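Rubber oxygenase (Streptomyces sp., PDB 5O1L) cleaves the double bonds of poly(cis-1,4-isoprene) in natural and synthetic rubber by adding dioxygen, using a non-covalently bound b-type heme. Local coordinates at residues Pro73-Asn76 against Ala77-Gln81; Arg106-Ser109 against Trp110-Lys113; Gln288-Asp291 against Pro292-His296. One frame throughout, in Å; residues are numbered along the deposited sequence.

Contact 1 (Pro73-Asn76 against Ala77-Gln81); sequences PAVN and ALLKQ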
ATOM      1  N   PRO A  73     -18.833  -6.895  17.284  1.00 27.38           N
ATOM      2  CA  PRO A  73     -18.520  -5.874  18.330  1.00 26.18           C
ATOM      3  C   PRO A  73     -17.590  -6.419  19.453  1.00 24.13           C
ATOM      4  O   PRO A  73     -16.628  -5.741  19.831  1.00 22.54           O
ATOM      5  CB  PRO A  73     -19.939  -5.496  18.852  1.00 27.84           C
ATOM      6  CG  PRO A  73     -20.822  -5.746  17.680  1.00 27.61           C
ATOM      7  CD  PRO A  73     -20.285  -6.981  16.992  1.00 27.84           C
ATOM      8  N   ALA A  74     -17.830  -7.632  19.885  1.00 24.10           N
ATOM      9  CA  ALA A  74     -16.995  -8.278  20.899  1.00 23.81           C
ATOM     10  C   ALA A  74     -15.600  -8.559  20.394  1.00 22.95           C
ATOM     11  O   ALA A  74     -14.639  -8.239  21.053  1.00 22.76           O
ATOM     12  CB  ALA A  74     -17.629  -9.554  21.403  1.00 24.50           C
ATOM     13  N   VAL A  75     -15.518  -9.130  19.205  1.00 23.51           N
ATOM     14  CA  VAL A  75     -14.221  -9.334  18.568  1.00 22.49           C
ATOM     15  C   VAL A  75     -13.467  -8.044  18.432  1.00 20.74           C
ATOM     16  O   VAL A  75     -12.282  -8.008  18.743  1.00 20.44           O
ATOM     17  CB  VAL A  75     -14.364 -10.046  17.197  1.00 22.49           C
ATOM     18  CG1 VAL A  75     -13.014 -10.032  16.450  1.00 23.37           C
ATOM     19  CG2 VAL A  75     -14.763 -11.462  17.369  1.00 24.01           C
ATOM     20  N   ASN A  76     -14.082  -6.952  18.004  1.00 19.48           N
ATOM     21  CA  ASN A  76     -13.319  -5.696  17.926  1.00 20.15           C
ATOM     22  C   ASN A  76     -12.808  -5.280  19.268  1.00 20.30           C
ATOM     23  O   ASN A  76     -11.718  -4.794  19.406  1.00 19.72           O
ATOM     24  CB  ASN A  76     -14.088  -4.608  17.242  1.00 20.92           C
ATOM     25  CG  ASN A  76     -14.121  -4.784  15.726  1.00 21.60           C
ATOM     26  OD1 ASN A  76     -13.239  -5.477  15.140  1.00 22.47           O
ATOM     27  ND2 ASN A  76     -15.136  -4.211  15.092  1.00 21.49           N
ATOM     28  N   ALA A  77     -13.648  -5.416  20.302  1.00 19.86           N
ATOM     29  CA  ALA A  77     -13.205  -5.013  21.620  1.00 20.25           C
ATOM     30  C   ALA A  77     -12.070  -5.887  22.175  1.00 21.26           C
ATOM     31  O   ALA A  77     -11.221  -5.403  22.850  1.00 22.00           O
ATOM     32  CB  ALA A  77     -14.418  -5.053  22.564  1.00 21.58           C
ATOM     33  N   LEU A  78     -12.077  -7.173  21.852  1.00 21.22           N
ATOM     34  CA  LEU A  78     -10.960  -8.068  22.221  1.00 23.55           C
ATOM     35  C   LEU A  78      -9.713  -7.734  21.457  1.00 24.15           C
ATOM     36  O   LEU A  78      -8.639  -7.589  22.018  1.00 24.27           O
ATOM     37  CB  LEU A  78     -11.359  -9.498  21.965  1.00 24.50           C
ATOM     38  CG  LEU A  78     -12.353 -10.044  22.953  1.00 27.81           C
ATOM     39  CD1 LEU A  78     -13.007 -11.288  22.374  1.00 29.72           C
ATOM     40  CD2 LEU A  78     -11.624 -10.276  24.287  1.00 29.40           C
ATOM     41  N   LEU A  79      -9.859  -7.508  20.165  1.00 23.63           N
ATOM     42  CA  LEU A  79      -8.675  -7.259  19.334  1.00 24.77           C
ATOM     43  C   LEU A  79      -8.042  -5.927  19.540  1.00 23.52           C
ATOM     44  O   LEU A  79      -6.854  -5.762  19.260  1.00 21.03           O
ATOM     45  CB  LEU A  79      -8.980  -7.531  17.886  1.00 26.66           C
ATOM     46  CG  LEU A  79      -9.149  -9.075  17.713  1.00 29.35           C
ATOM     47  CD1 LEU A  79      -9.300  -9.355  16.253  1.00 31.01           C
ATOM     48  CD2 LEU A  79      -8.076  -9.997  18.315  1.00 29.88           C
ATOM     49  N   LYS A  80      -8.768  -4.997  20.116  1.00 21.91           N
ATOM     50  CA  LYS A  80      -8.212  -3.713  20.478  1.00 25.24           C
ATOM     51  C   LYS A  80      -7.043  -3.893  21.409  1.00 23.52           C
ATOM     52  O   LYS A  80      -6.151  -3.097  21.397  1.00 25.96           O
ATOM     53  CB  LYS A  80      -9.276  -2.825  21.174  1.00 29.80           C
ATOM     54  CG  LYS A  80      -9.278  -1.369  20.796  1.00 34.32           C
ATOM     55  CD  LYS A  80     -10.570  -0.707  21.262  1.00 38.51           C
ATOM     56  CE  LYS A  80     -10.595  -0.598  22.792  1.00 42.84           C
ATOM     57  NZ  LYS A  80     -11.435   0.537  23.293  1.00 45.31           N
ATOM     58  N   GLN A  81      -7.057  -4.958  22.209  1.00 23.05           N
ATOM     59  CA  GLN A  81      -6.020  -5.264  23.168  1.00 23.56           C
ATOM     60  C   GLN A  81      -4.781  -5.947  22.574  1.00 24.36           C
ATOM     61  O   GLN A  81      -3.807  -6.073  23.253  1.00 26.43           O
ATOM     62  CB  GLN A  81      -6.574  -6.203  24.268  1.00 26.52           C
ATOM     63  CG  GLN A  81      -7.771  -5.631  25.033  1.00 30.71           C
ATOM     64  CD  GLN A  81      -8.296  -6.647  26.058  1.00 35.34           C
ATOM     65  OE1 GLN A  81      -8.966  -7.629  25.701  1.00 44.72           O
ATOM     66  NE2 GLN A  81      -8.043  -6.400  27.336  1.00 40.38           N
TER

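Contact 2 (Arg106-Ser109 against Trp110-Lys113); sequences RMPS and WADK. With EDO (1,2-ethanediol), chain G.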
ATOM      1  N   ARG A 106       1.907 -16.475  11.849  1.00 16.25           N
ATOM      2  CA  ARG A 106       3.206 -17.110  11.642  1.00 17.39           C
ATOM      3  C   ARG A 106       3.930 -16.473  10.449  1.00 17.16           C
ATOM      4  O   ARG A 106       3.356 -16.354   9.381  1.00 17.47           O
ATOM      5  CB  ARG A 106       2.981 -18.579  11.371  1.00 20.31           C
ATOM      6  CG  ARG A 106       2.478 -19.317  12.606  1.00 25.06           C
ATOM      7  CD  ARG A 106       2.052 -20.721  12.277  1.00 31.28           C
ATOM      8  NE  ARG A 106       3.169 -21.469  11.736  1.00 40.61           N
ATOM      9  CZ  ARG A 106       3.280 -21.909  10.486  1.00 47.90           C
ATOM     10  NH1 ARG A 106       2.302 -21.741   9.573  1.00 55.10           N
ATOM     11  NH2 ARG A 106       4.400 -22.549  10.158  1.00 51.57           N
ATOM     12  N   MET A 107       5.173 -16.144  10.676  1.00 16.86           N
ATOM     13  CA  MET A 107       6.044 -15.672   9.590  1.00 17.10           C
ATOM     14  C   MET A 107       6.347 -16.789   8.641  1.00 17.40           C
ATOM     15  O   MET A 107       6.470 -17.946   9.086  1.00 18.67           O
ATOM     16  CB  MET A 107       7.314 -15.134  10.172  1.00 18.82           C
ATOM     17  CG  MET A 107       7.098 -13.886  10.984  1.00 19.99           C
ATOM     18  SD  MET A 107       6.767 -12.409  10.015  1.00 23.01           S
ATOM     19  CE  MET A 107       8.465 -12.017   9.511  1.00 19.40           C
ATOM     20  N   PRO A 108       6.546 -16.470   7.350  1.00 15.82           N
ATOM     21  CA  PRO A 108       6.907 -17.555   6.441  1.00 16.57           C
ATOM     22  C   PRO A 108       8.311 -18.100   6.779  1.00 17.76           C
ATOM     23  O   PRO A 108       9.187 -17.373   7.254  1.00 15.67           O
ATOM     24  CB  PRO A 108       6.929 -16.863   5.103  1.00 16.41           C
ATOM     25  CG  PRO A 108       7.173 -15.453   5.369  1.00 16.45           C
ATOM     26  CD  PRO A 108       6.520 -15.172   6.701  1.00 17.23           C
ATOM     27  N   SER A 109       8.541 -19.349   6.362  1.00 18.80           N
ATOM     28  CA  SER A 109       9.822 -19.983   6.594  1.00 20.25           C
ATOM     29  C   SER A 109      11.028 -19.345   5.875  1.00 18.34           C
ATOM     30  O   SER A 109      12.180 -19.416   6.319  1.00 19.65           O
ATOM     31  CB  SER A 109       9.747 -21.471   6.089  1.00 21.83           C
ATOM     32  OG  SER A 109       9.422 -21.484   4.700  1.00 28.02           O
ATOM     33  N   TRP A 110      10.711 -18.581   4.800  1.00 15.68           N
ATOM     34  CA  TRP A 110      11.675 -17.922   4.020  1.00 14.85           C
ATOM     35  C   TRP A 110      11.912 -16.482   4.432  1.00 15.24           C
ATOM     36  O   TRP A 110      12.739 -15.803   3.818  1.00 14.81           O
ATOM     37  CB  TRP A 110      11.251 -17.966   2.548  1.00 14.47           C
ATOM     38  CG  TRP A 110       9.812 -17.666   2.241  1.00 14.72           C
ATOM     39  CD1 TRP A 110       8.786 -18.500   2.099  1.00 14.88           C
ATOM     40  CD2 TRP A 110       9.253 -16.344   2.030  1.00 14.31           C
ATOM     41  NE1 TRP A 110       7.613 -17.849   1.808  1.00 14.61           N
ATOM     42  CE2 TRP A 110       7.902 -16.502   1.784  1.00 13.69           C
ATOM     43  CE3 TRP A 110       9.778 -15.070   2.021  1.00 14.22           C
ATOM     44  CZ2 TRP A 110       7.073 -15.425   1.475  1.00 13.33           C
ATOM     45  CZ3 TRP A 110       8.902 -14.005   1.709  1.00 13.84           C
ATOM     46  CH2 TRP A 110       7.598 -14.220   1.473  1.00 12.92           C
ATOM     47  N   ALA A 111      11.266 -16.025   5.488  1.00 14.69           N
ATOM     48  CA  ALA A 111      11.587 -14.677   6.003  1.00 15.59           C
ATOM     49  C   ALA A 111      12.966 -14.626   6.562  1.00 17.35           C
ATOM     50  O   ALA A 111      13.411 -15.565   7.301  1.00 19.01           O
ATOM     51  CB  ALA A 111      10.608 -14.295   7.058  1.00 15.80           C
ATOM     52  N   ASP A 112      13.720 -13.588   6.229  1.00 15.73           N
ATOM     53  CA  ASP A 112      15.080 -13.411   6.677  1.00 16.60           C
ATOM     54  C   ASP A 112      15.141 -12.172   7.574  1.00 17.16           C
ATOM     55  O   ASP A 112      14.983 -11.048   7.102  1.00 15.73           O
ATOM     56  CB  ASP A 112      15.931 -13.270   5.468  1.00 17.15           C
ATOM     57  CG  ASP A 112      17.396 -13.170   5.768  1.00 20.58           C
ATOM     58  OD1 ASP A 112      17.864 -12.223   6.420  1.00 22.48           O
ATOM     59  OD2 ASP A 112      18.148 -14.091   5.326  1.00 27.13           O
ATOM     60  N   LYS A 113      15.370 -12.387   8.854  1.00 18.95           N
ATOM     61  CA  LYS A 113      15.312 -11.317   9.852  1.00 21.81           C
ATOM     62  C   LYS A 113      16.313 -10.247   9.514  1.00 19.41           C
ATOM     63  O   LYS A 113      15.963  -9.020   9.633  1.00 19.17           O
ATOM     64  CB  LYS A 113      15.653 -11.877  11.245  1.00 26.48           C
ATOM     65  CG  LYS A 113      15.884 -10.805  12.346  1.00 32.39           C
ATOM     66  CD  LYS A 113      16.378 -11.310  13.723  1.00 36.15           C
ATOM     67  CE  LYS A 113      16.170 -10.239  14.817  1.00 37.23           C
ATOM     68  NZ  LYS A 113      16.474  -8.847  14.391  1.00 36.96           N
TER
HETATM   69  C1  EDO G 505      19.093 -14.341   8.614  1.00 56.09           C
HETATM   70  O1  EDO G 505      18.426 -13.402   9.471  1.00 47.40           O
HETATM   71  C2  EDO G 505      20.318 -13.704   7.953  1.00 55.42           C
HETATM   72  O2  EDO G 505      20.772 -14.506   6.865  1.00 60.91           O

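Contact 3 (Gln288-Asp291 against Pro292-His296); sequences QVLD and PILAH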
ATOM      1  N   GLN A 288       2.476  -5.137 -16.993  1.00 21.56           N
ATOM      2  CA  GLN A 288       1.361  -5.858 -17.558  1.00 22.78           C
ATOM      3  C   GLN A 288       0.099  -5.757 -16.738  1.00 21.43           C
ATOM      4  O   GLN A 288      -1.007  -5.816 -17.262  1.00 25.67           O
ATOM      5  CB  GLN A 288       1.707  -7.315 -17.672  1.00 25.22           C
ATOM      6  CG  GLN A 288       1.005  -8.013 -18.805  1.00 28.69           C
ATOM      7  CD  GLN A 288       1.515  -9.426 -18.882  1.00 28.34           C
ATOM      8  OE1 GLN A 288       2.614  -9.709 -19.371  1.00 36.62           O
ATOM      9  NE2 GLN A 288       0.745 -10.296 -18.379  1.00 23.38           N
ATOM     10  N   VAL A 289       0.210  -5.688 -15.412  1.00 18.15           N
ATOM     11  CA  VAL A 289      -0.969  -5.765 -14.562  1.00 17.77           C
ATOM     12  C   VAL A 289      -1.404  -4.488 -13.902  1.00 17.15           C
ATOM     13  O   VAL A 289      -2.551  -4.432 -13.491  1.00 20.74           O
ATOM     14  CB  VAL A 289      -0.870  -6.843 -13.490  1.00 18.43           C
ATOM     15  CG1 VAL A 289      -0.468  -8.188 -14.085  1.00 18.09           C
ATOM     16  CG2 VAL A 289       0.069  -6.447 -12.388  1.00 17.89           C
ATOM     17  N   LEU A 290      -0.486  -3.499 -13.778  1.00 16.63           N
ATOM     18  CA  LEU A 290      -0.886  -2.249 -13.211  1.00 17.91           C
ATOM     19  C   LEU A 290      -1.099  -1.219 -14.321  1.00 19.74           C
ATOM     20  O   LEU A 290      -2.172  -0.623 -14.404  1.00 18.86           O
ATOM     21  CB  LEU A 290       0.155  -1.782 -12.185  1.00 16.73           C
ATOM     22  CG  LEU A 290      -0.013  -0.401 -11.606  1.00 15.57           C
ATOM     23  CD1 LEU A 290      -1.298  -0.313 -10.830  1.00 16.23           C
ATOM     24  CD2 LEU A 290       1.161   0.019 -10.786  1.00 16.48           C
ATOM     25  N   ASP A 291      -0.094  -0.980 -15.118  1.00 24.27           N
ATOM     26  CA  ASP A 291      -0.156   0.142 -16.097  1.00 27.96           C
ATOM     27  C   ASP A 291      -1.438   0.123 -16.959  1.00 28.39           C
ATOM     28  O   ASP A 291      -2.118   1.148 -17.042  1.00 28.47           O
ATOM     29  CB  ASP A 291       1.110   0.222 -16.950  1.00 31.66           C
ATOM     30  CG  ASP A 291       2.361   0.471 -16.128  1.00 36.80           C
ATOM     31  OD1 ASP A 291       2.273   0.650 -14.893  1.00 41.88           O
ATOM     32  OD2 ASP A 291       3.503   0.428 -16.667  1.00 46.96           O
ATOM     33  N   PRO A 292      -1.818  -1.029 -17.520  1.00 28.93           N
ATOM     34  CA  PRO A 292      -3.004  -1.069 -18.391  1.00 29.75           C
ATOM     35  C   PRO A 292      -4.373  -0.933 -17.725  1.00 29.16           C
ATOM     36  O   PRO A 292      -5.378  -0.739 -18.423  1.00 30.50           O
ATOM     37  CB  PRO A 292      -2.924  -2.460 -19.035  1.00 30.07           C
ATOM     38  CG  PRO A 292      -1.545  -2.921 -18.802  1.00 30.75           C
ATOM     39  CD  PRO A 292      -1.186  -2.375 -17.462  1.00 28.80           C
ATOM     40  N   ILE A 293      -4.472  -1.035 -16.410  1.00 24.96           N
ATOM     41  CA  ILE A 293      -5.746  -0.928 -15.745  1.00 24.66           C
ATOM     42  C   ILE A 293      -6.022   0.429 -15.180  1.00 22.11           C
ATOM     43  O   ILE A 293      -7.168   0.658 -14.731  1.00 23.50           O
ATOM     44  CB  ILE A 293      -6.050  -2.057 -14.731  1.00 26.56           C
ATOM     45  CG1 ILE A 293      -5.093  -2.108 -13.523  1.00 25.73           C
ATOM     46  CG2 ILE A 293      -6.016  -3.402 -15.460  1.00 29.65           C
ATOM     47  CD1 ILE A 293      -5.230  -1.004 -12.548  1.00 24.30           C
ATOM     48  N   LEU A 294      -5.025   1.330 -15.191  1.00 22.18           N
ATOM     49  CA  LEU A 294      -5.207   2.656 -14.614  1.00 20.66           C
ATOM     50  C   LEU A 294      -6.243   3.397 -15.475  1.00 22.23           C
ATOM     51  O   LEU A 294      -6.167   3.393 -16.689  1.00 24.23           O
ATOM     52  CB  LEU A 294      -3.925   3.476 -14.548  1.00 22.18           C
ATOM     53  CG  LEU A 294      -2.876   2.869 -13.592  1.00 22.08           C
ATOM     54  CD1 LEU A 294      -1.589   3.682 -13.740  1.00 25.23           C
ATOM     55  CD2 LEU A 294      -3.285   2.813 -12.156  1.00 24.21           C
ATOM     56  N   ALA A 295      -7.225   3.931 -14.796  1.00 22.56           N
ATOM     57  CA  ALA A 295      -8.365   4.569 -15.462  1.00 22.69           C
ATOM     58  C   ALA A 295      -9.038   5.516 -14.527  1.00 23.39           C
ATOM     59  O   ALA A 295      -9.213   5.242 -13.368  1.00 22.85           O
ATOM     60  CB  ALA A 295      -9.344   3.548 -15.962  1.00 24.13           C
ATOM     61  N   HIS A 296      -9.556   6.632 -15.084  1.00 23.33           N
ATOM     62  CA  HIS A 296     -10.416   7.466 -14.341  1.00 25.05           C
ATOM     63  C   HIS A 296     -11.750   6.780 -14.098  1.00 25.45           C
ATOM     64  O   HIS A 296     -12.275   6.119 -15.002  1.00 27.86           O
ATOM     65  CB  HIS A 296     -10.648   8.751 -15.149  1.00 29.17           C
ATOM     66  CG  HIS A 296     -11.539   9.725 -14.475  1.00 33.02           C
ATOM     67  ND1 HIS A 296     -12.917   9.663 -14.600  1.00 38.82           N
ATOM     68  CD2 HIS A 296     -11.275  10.736 -13.611  1.00 37.67           C
ATOM     69  CE1 HIS A 296     -13.456  10.636 -13.891  1.00 39.11           C
ATOM     70  NE2 HIS A 296     -12.486  11.316 -13.303  1.00 37.22           N
TER
HETATM   71  O   HOH W   1      -4.026   2.641 -18.366  1.00 31.17           O

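Contact 1 (Pro73-Asn76 against Ala77-Gln81)
Two turns of the short helix 72-79 make up this contact, in which the Val75 and Leu79 side chains meet one turn apart. Four successive i to i+4 backbone hydrogen bonds hold the turns: Ala77 N to Pro73 O, Leu78 N to Ala74 O (2.9 Å), Leu79 N to Val75 O (2.9 Å) and Lys80 N to Asn76 O. The last is the most bent, 139° at the hydrogen. Gln81 N bonds to Leu78 O at 3.1 Å.

Val75 and Leu79 lie side by side and point the same way. The branch that touches is CG1 of Val75, set opposite the backbone N (chi1 170°), and it meets Leu79 CD1 at 3.8 Å. Both side chains are buried against helix 95-104, Val75 on Leu97 and Leu79 on Met101. Leu78 folds back over the preceding turn, its CG 3.5 Å from Ala74 O, and reaches Leu93. Asn76 faces another way: its OD1 accepts a hydrogen bond from Ile400 N and so ties the helix to the C-terminal segment. Lys193 NZ bonds to Leu79 O. The pattern is that of an amphipathic surface helix, with an i, i+4 aliphatic pair turned inward and Ala74 and Ala77 on the exposed side.

Contact 2 (Arg106-Ser109 against Trp110-Lys113)
Pro108 and Trp110 carry this contact through a CH-pi interaction. Pro108 CB lies over one face of the indole, 3.6 Å from the centroid of the five-membered ring and 18° off its normal, with CE2 of Trp110 as near as 3.5 Å. Pro108 CG extends the cover toward the six-membered ring, 3.9 Å from Trp110 CZ2. The indole can reach back over the proline because Trp110 CG stands between its own backbone N and carbonyl carbon (chi1 44°).

The polar link is made by the backbone. Residues Pro108 to Ala111 form a type I beta turn, closed by Ala111 N donating to Pro108 O at 3.0 Å.

Two further apolar contacts involve Ala111: its CB meets Met107 CE at 4.0 Å and lies at the same distance from Pro108 CG.

Past the turn, Asp112 is the N-cap of helix 113-125, its OD1 accepting from Ala115 N. A 1,2-ethanediol, probably from the crystallisation liquor, binds both oxygens of the same carboxylate: its O2 donates to Asp112 OD2 at 3.1 Å, its O1 only weakly to OD1, and it also bonds to Ala114 N.

The turn thus joins helix 95-104 to helix 113-125 and rests on helix 251-267, where Met107 and Trp110 touch Val263, Pro108 packs on His266 and Met267, and His259 bonds to Asp112 N. Beyond that helix, Trp110 NE1 is held by Asp272.

Contact 3 (Gln288-Asp291 against Pro292-His296)
Leu290 CG lies opposite its backbone N (chi1 173°), a torsion that lets the side chain converge with that of Leu294, CD1 of Leu290 meeting CD2 of Leu294 at 3.9 Å. They meet at an angle, through one methyl each. Ile293 takes the less common setting with CG1 between its backbone N and carbonyl carbon (chi1 64°), which folds that branch back over the preceding turn: CG1 comes within 3.4 Å of Val289 O, and CD1 lies 4.3 Å from Leu290 CD1. Leu290 CD1 is therefore shared by both partners.

Pro292 changes the hydrogen bonding of the backbone. Having no N-H, it cannot bond to Gln288 O as the next helical residue would; instead its ring carbon CG packs at 3.3 Å from Gln288 O. The chain tightens to i to i+3 bonding, with Ile293 N donating to Leu290 O at 3.1 Å, and Leu294 N reaching Asp291 O in a weak bond. A water donates to Asp291 O and to Leu294 O, both at 2.8 Å, and so bridges the two ends of this last turn.

Leu290, which is buried, and Leu294 rest on Met141 of helix 127-142, and Leu290 and Ile293 touch Val229 of helix 224-244; Leu294 also touches Val335 and Met338. A short 3-10 turn holding a proline, just after the last helical residues, is a common way for a helix to end, here helix 279-289 before the chain leads on to helix 298-313.

All three contacts are local and lie away from the heme site, but their burial and bonding differ. Contact 1 is partly buried and lies largely on helix 72-79. Contacts 2 and 3 are surface contacts: contact 2 lies in the connection between helices 95-104 and 113-125, and contact 3 runs off the last residues of helix 279-289 toward helix 298-313. Helix 95-104 links contacts 1 and 2: the first packs on it and the second follows it in the chain. The chemistry shifts accordingly, from i+4 bonds with an aliphatic pair, to a proline-indole CH-pi contact on a beta turn, to a 3-10 turn with a leucine pair and a bridging water. Contacts 1 and 3 lie on opposite sides of the chain's centre, their own centres about 37 Å apart.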